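Local structure of multidrug resistance protein (Vibrio cholerae, 1YC9) at residues A[270-275]-A[336-341]. The protein forms a trimeric outer-membrane channel of the outer membrane factor family, is probably involved in drug efflux and may contribute to resistance to compounds such as puromycin and acriflavine. The protein carries 1 engineered substitution. Sequence-based numbering, arbitrary orientation.
Sequences EAAAQQ and ARYQEA
A water between Q275 and R337 accepts hydrogen bonds from Q275 NE2 (2.6 Å) and R337 NE (2.9 Å), the polar link across an otherwise apolar contact. It joins helices 260-281 and 326-391 of the α-helical barrel characteristic of outer membrane factors; sixty residues, including 27 in strands, lie between the segments, and the local axes run antiparallel at 164°. The close axis spacing of 8.3 Å fits the small A272, whose CB points at the other helix and packs 3.6 Å from Y338 CA; A341 CB, on the Y338 helix, lies 4.0 Å from A272 CB. R337 has CG anti to its backbone nitrogen (chi1 169°) and bends at chi2; its guanidinium lies with one face over A341 CB and the water in plane at its edge. R337 NH1 donates to E340 OE1 in a salt bridge at 2.8 Å, reaching the carboxylate from above its plane, and to Q344 OE1 further along the helix; these bonds and the water restrict rotation of the guanidinium. E340 and Q339 pack on A54 of the second subunit. Y338 flanks A272, its ring lying alongside A273: CE2 touches A273 CB at 3.7 Å, while CD2 sits 3.5 Å from A273 N.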
ATOM      1  N   GLU A 270     -15.849  18.110   4.981  1.00 20.64           N
ATOM      2  CA  GLU A 270     -16.862  19.010   4.436  1.00 20.92           C
ATOM      3  C   GLU A 270     -17.638  18.462   3.226  1.00 18.44           C
ATOM      4  O   GLU A 270     -18.845  18.579   3.181  1.00 19.28           O
ATOM      5  CB  GLU A 270     -16.245  20.372   4.065  1.00 21.85           C
ATOM      6  CG  GLU A 270     -17.321  21.403   3.712  1.00 29.12           C
ATOM      7  CD  GLU A 270     -18.387  21.513   4.781  1.00 36.04           C
ATOM      8  OE1 GLU A 270     -17.971  21.779   5.924  1.00 37.68           O
ATOM      9  OE2 GLU A 270     -19.610  21.292   4.488  1.00 39.06           O
ATOM     10  N   ALA A 271     -16.925  17.877   2.266  1.00 18.54           N
ATOM     11  CA  ALA A 271     -17.511  17.303   1.073  1.00 19.40           C
ATOM     12  C   ALA A 271     -18.482  16.184   1.459  1.00 19.83           C
ATOM     13  O   ALA A 271     -19.641  16.177   1.012  1.00 18.06           O
ATOM     14  CB  ALA A 271     -16.422  16.762   0.187  1.00 18.67           C
ATOM     15  N   ALA A 272     -18.028  15.331   2.380  1.00 19.97           N
ATOM     16  CA  ALA A 272     -18.890  14.245   2.928  1.00 19.24           C
ATOM     17  C   ALA A 272     -20.139  14.754   3.620  1.00 19.18           C
ATOM     18  O   ALA A 272     -21.199  14.173   3.457  1.00 19.11           O
ATOM     19  CB  ALA A 272     -18.085  13.309   3.852  1.00 19.97           C
ATOM     20  N   ALA A 273     -20.033  15.826   4.408  1.00 17.21           N
ATOM     21  CA  ALA A 273     -21.152  16.447   5.058  1.00 18.27           C
ATOM     22  C   ALA A 273     -22.184  16.894   4.036  1.00 18.38           C
ATOM     23  O   ALA A 273     -23.368  16.695   4.201  1.00 19.42           O
ATOM     24  CB  ALA A 273     -20.666  17.672   5.919  1.00 18.32           C
ATOM     25  N   GLN A 274     -21.720  17.517   2.957  1.00 19.44           N
ATOM     26  CA  GLN A 274     -22.588  17.980   1.877  1.00 19.02           C
ATOM     27  C   GLN A 274     -23.301  16.798   1.224  1.00 19.71           C
ATOM     28  O   GLN A 274     -24.467  16.916   0.834  1.00 18.19           O
ATOM     29  CB  GLN A 274     -21.774  18.696   0.789  1.00 18.43           C
ATOM     30  CG  GLN A 274     -21.176  20.103   1.193  1.00 19.93           C
ATOM     31  CD  GLN A 274     -22.216  21.077   1.694  1.00 21.27           C
ATOM     32  OE1 GLN A 274     -22.009  21.773   2.679  1.00 24.71           O
ATOM     33  NE2 GLN A 274     -23.314  21.148   1.011  1.00 19.66           N
ATOM     34  N   GLN A 275     -22.582  15.690   1.057  1.00 20.14           N
ATOM     35  CA  GLN A 275     -23.156  14.476   0.486  1.00 20.26           C
ATOM     36  C   GLN A 275     -24.272  13.876   1.377  1.00 19.64           C
ATOM     37  O   GLN A 275     -25.201  13.245   0.855  1.00 18.82           O
ATOM     38  CB  GLN A 275     -22.074  13.462   0.120  1.00 22.30           C
ATOM     39  CG  GLN A 275     -21.161  13.981  -0.965  1.00 25.53           C
ATOM     40  CD  GLN A 275     -19.879  13.201  -1.186  1.00 33.41           C
ATOM     41  OE1 GLN A 275     -19.247  13.368  -2.239  1.00 40.39           O
ATOM     42  NE2 GLN A 275     -19.451  12.419  -0.212  1.00 34.80           N
ATOM     43  N   ALA A 336     -22.323   7.286   6.869  1.00 18.86           N
ATOM     44  CA  ALA A 336     -21.152   6.487   7.120  1.00 18.67           C
ATOM     45  C   ALA A 336     -19.891   7.111   6.491  1.00 19.03           C
ATOM     46  O   ALA A 336     -18.837   7.134   7.105  1.00 17.84           O
ATOM     47  CB  ALA A 336     -21.339   5.144   6.598  1.00 19.50           C
ATOM     48  N   ARG A 337     -20.019   7.591   5.276  1.00 18.80           N
ATOM     49  CA  ARG A 337     -18.885   8.231   4.626  1.00 19.95           C
ATOM     50  C   ARG A 337     -18.494   9.493   5.409  1.00 19.67           C
ATOM     51  O   ARG A 337     -17.288   9.730   5.587  1.00 20.61           O
ATOM     52  CB  ARG A 337     -19.185   8.550   3.155  1.00 20.48           C
ATOM     53  CG  ARG A 337     -18.154   9.435   2.501  1.00 21.82           C
ATOM     54  CD  ARG A 337     -16.713   8.881   2.497  1.00 25.56           C
ATOM     55  NE  ARG A 337     -15.751   9.928   2.130  1.00 25.52           N
ATOM     56  CZ  ARG A 337     -14.518  10.103   2.660  1.00 27.00           C
ATOM     57  NH1 ARG A 337     -13.984   9.240   3.532  1.00 23.81           N
ATOM     58  NH2 ARG A 337     -13.751  11.113   2.199  1.00 22.72           N
ATOM     59  N   TYR A 338     -19.467  10.272   5.877  1.00 19.55           N
ATOM     60  CA  TYR A 338     -19.158  11.451   6.712  1.00 20.49           C
ATOM     61  C   TYR A 338     -18.413  11.085   7.968  1.00 21.56           C
ATOM     62  O   TYR A 338     -17.421  11.704   8.341  1.00 20.34           O
ATOM     63  CB  TYR A 338     -20.404  12.225   7.059  1.00 21.10           C
ATOM     64  CG  TYR A 338     -20.147  13.354   7.985  1.00 22.62           C
ATOM     65  CD1 TYR A 338     -20.640  13.339   9.261  1.00 25.76           C
ATOM     66  CD2 TYR A 338     -19.375  14.452   7.580  1.00 24.62           C
ATOM     67  CE1 TYR A 338     -20.402  14.356  10.130  1.00 29.60           C
ATOM     68  CE2 TYR A 338     -19.114  15.472   8.459  1.00 25.18           C
ATOM     69  CZ  TYR A 338     -19.635  15.434   9.726  1.00 30.85           C
ATOM     70  OH  TYR A 338     -19.392  16.458  10.615  1.00 32.67           O
ATOM     71  N   GLN A 339     -18.907  10.056   8.646  1.00 21.32           N
ATOM     72  CA  GLN A 339     -18.290   9.588   9.867  1.00 21.73           C
ATOM     73  C   GLN A 339     -16.864   9.107   9.625  1.00 20.94           C
ATOM     74  O   GLN A 339     -15.972   9.401  10.433  1.00 22.94           O
ATOM     75  CB  GLN A 339     -19.189   8.497  10.493  1.00 21.88           C
ATOM     76  CG  GLN A 339     -20.464   9.067  11.043  1.00 25.55           C
ATOM     77  CD  GLN A 339     -21.444   7.997  11.566  1.00 32.24           C
ATOM     78  OE1 GLN A 339     -21.430   7.656  12.752  1.00 42.90           O
ATOM     79  NE2 GLN A 339     -22.315   7.545  10.719  1.00 25.90           N
ATOM     80  N   GLU A 340     -16.645   8.377   8.535  1.00 20.18           N
ATOM     81  CA  GLU A 340     -15.359   7.936   8.132  1.00 20.79           C
ATOM     82  C   GLU A 340     -14.434   9.137   7.893  1.00 20.74           C
ATOM     83  O   GLU A 340     -13.290   9.148   8.353  1.00 19.02           O
ATOM     84  CB  GLU A 340     -15.450   7.154   6.865  1.00 20.85           C
ATOM     85  CG  GLU A 340     -14.116   6.668   6.375  1.00 24.15           C
ATOM     86  CD  GLU A 340     -14.208   5.994   5.053  1.00 28.86           C
ATOM     87  OE1 GLU A 340     -14.796   6.593   4.102  1.00 30.98           O
ATOM     88  OE2 GLU A 340     -13.687   4.882   4.963  1.00 31.52           O
ATOM     89  N   ALA A 341     -14.940  10.106   7.148  1.00 19.80           N
ATOM     90  CA  ALA A 341     -14.123  11.288   6.808  1.00 20.49           C
ATOM     91  C   ALA A 341     -13.730  12.098   8.051  1.00 20.91           C
ATOM     92  O   ALA A 341     -12.589  12.621   8.136  1.00 22.76           O
ATOM     93  CB  ALA A 341     -14.844  12.134   5.785  1.00 20.43           C
TER
HETATM   94  O   HOH W   1     -16.932  11.703   0.121  1.00 30.68           O